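Local coordinates for protein putative esterase (Uncultured bacterium, PDB 7C4D) that probably hydrolyses carboxylic ester bonds, as a marine bacterial esterase of the alpha/beta hydrolase fold, at residues Asp56-Gly61 against Glu72-Asp77. Numbering follows the deposited sequence.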
# COMPACT_ATOMS: atom_id res chain seq x y z
N ASP A 56 -8.85 -0.15 3.88
CA ASP A 56 -8.06 0.93 4.47
C ASP A 56 -7.24 0.25 5.57
O ASP A 56 -7.79 -0.47 6.38
CB ASP A 56 -8.94 2.04 5.05
CG ASP A 56 -9.65 2.95 4.04
OD1 ASP A 56 -9.37 2.84 2.85
OD2 ASP A 56 -10.43 3.80 4.45
N GLN A 57 -5.91 0.35 5.51
CA GLN A 57 -5.11 -0.30 6.54
C GLN A 57 -5.07 0.55 7.81
O GLN A 57 -5.43 1.73 7.75
CB GLN A 57 -3.72 -0.60 5.98
CG GLN A 57 -3.77 -1.67 4.89
CD GLN A 57 -2.39 -1.92 4.37
OE1 GLN A 57 -1.66 -2.77 4.88
NE2 GLN A 57 -2.01 -1.09 3.42
N ARG A 58 -4.61 -0.05 8.93
CA ARG A 58 -4.52 0.68 10.20
C ARG A 58 -3.81 2.02 10.00
O ARG A 58 -2.89 2.13 9.19
CB ARG A 58 -3.88 -0.20 11.28
CG ARG A 58 -2.37 -0.43 11.14
CD ARG A 58 -1.78 -0.96 12.44
NE ARG A 58 -2.52 -2.14 12.81
CZ ARG A 58 -2.56 -2.66 14.03
NH1 ARG A 58 -1.87 -2.08 15.00
NH2 ARG A 58 -3.27 -3.75 14.28
N ASN A 59 -4.36 3.06 10.67
CA ASN A 59 -3.86 4.43 10.70
C ASN A 59 -4.15 5.20 9.40
O ASN A 59 -3.66 6.31 9.22
CB ASN A 59 -2.39 4.54 11.12
CG ASN A 59 -2.16 4.15 12.58
OD1 ASN A 59 -3.02 4.37 13.45
ND2 ASN A 59 -1.01 3.55 12.84
N HIS A 60 -4.99 4.61 8.53
CA HIS A 60 -5.22 5.15 7.20
C HIS A 60 -6.72 5.22 6.92
O HIS A 60 -7.49 4.37 7.38
CB HIS A 60 -4.49 4.33 6.12
CG HIS A 60 -3.02 4.51 6.09
ND1 HIS A 60 -2.17 3.80 6.93
CD2 HIS A 60 -2.23 5.28 5.31
CE1 HIS A 60 -0.92 4.16 6.68
NE2 HIS A 60 -0.94 5.09 5.70
N GLY A 61 -7.08 6.22 6.11
CA GLY A 61 -8.42 6.41 5.60
C GLY A 61 -9.43 6.47 6.76
O GLY A 61 -9.28 7.28 7.66
N GLU A 72 3.77 -7.27 11.14
CA GLU A 72 3.16 -8.37 11.87
C GLU A 72 1.71 -8.00 12.20
O GLU A 72 0.80 -8.80 12.01
CB GLU A 72 3.98 -8.66 13.12
CG GLU A 72 3.37 -9.70 14.05
CD GLU A 72 3.44 -11.11 13.51
OE1 GLU A 72 2.42 -11.82 13.64
OE2 GLU A 72 4.51 -11.51 12.99
N SER A 73 1.51 -6.77 12.68
CA SER A 73 0.21 -6.34 13.18
C SER A 73 -0.72 -6.09 12.00
O SER A 73 -1.88 -6.47 12.06
CB SER A 73 0.31 -5.12 14.08
OG SER A 73 0.72 -3.97 13.36
N MET A 74 -0.17 -5.45 10.95
CA MET A 74 -0.90 -5.17 9.72
C MET A 74 -1.32 -6.47 9.04
O MET A 74 -2.46 -6.58 8.66
CB MET A 74 -0.12 -4.24 8.79
CG MET A 74 -0.03 -2.85 9.38
SD MET A 74 0.46 -1.43 8.39
CE MET A 74 2.17 -1.85 8.08
N ALA A 75 -0.44 -7.50 9.07
CA ALA A 75 -0.73 -8.84 8.56
C ALA A 75 -1.88 -9.46 9.33
O ALA A 75 -2.69 -10.19 8.75
CB ALA A 75 0.48 -9.74 8.64
N GLU A 76 -1.89 -9.21 10.65
CA GLU A 76 -2.92 -9.77 11.51
C GLU A 76 -4.28 -9.13 11.23
O GLU A 76 -5.29 -9.83 11.23
CB GLU A 76 -2.55 -9.70 13.01
CG GLU A 76 -3.27 -10.78 13.82
CD GLU A 76 -2.94 -12.19 13.33
OE1 GLU A 76 -1.76 -12.42 12.97
OE2 GLU A 76 -3.86 -13.03 13.28
N ASP A 77 -4.28 -7.80 11.09
CA ASP A 77 -5.43 -7.03 10.63
C ASP A 77 -6.03 -7.64 9.36
O ASP A 77 -7.24 -7.89 9.31
CB ASP A 77 -5.06 -5.57 10.35
CG ASP A 77 -4.64 -4.79 11.59
OD1 ASP A 77 -4.83 -5.32 12.72
OD2 ASP A 77 -4.16 -3.65 11.41
O HOH W 1 -3.52 -4.75 6.72
O HOH W 2 -3.69 -2.72 8.72
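R58 and D77 form a buried, side-on salt bridge: NE of R58 donates to OD2 of D77 at 2.6 Å, while NH2 of R58 reaches OD1 of D77 at 2.7 Å. Both nitrogens meet the carboxylate on its syn side, and the two planar groups lie only 15° apart. A bend at chi3 (55°) turns the guanidinium edge to the acid. The remaining nitrogen, NH1, bonds to the carbonyl of D68, and D77 OD1 also accepts from the backbone of L12. Water adds a second link, accepting from R58 N and donating to D77 OD2 (2.9 Å); a second water donates to both M74 O and, over a longer 3.3 Å from its oxygen, Q57 OE1. In this alpha/beta hydrolase fold the contact ties the loop following strand 51-55, with its type II turn from Q57 to H60, to helix 71-84. H60 ND1 donates to R58 O at 2.9 Å, bracing that turn. Packing completes the contact: S73 OG, bonded to S70 O, sits 3.5 Å above the guanidinium plane, and CG of M74 lies 3.8 Å from CG of R58. A methionine in place of R58 would probably leave the buried D77 carboxylate without its balancing charge.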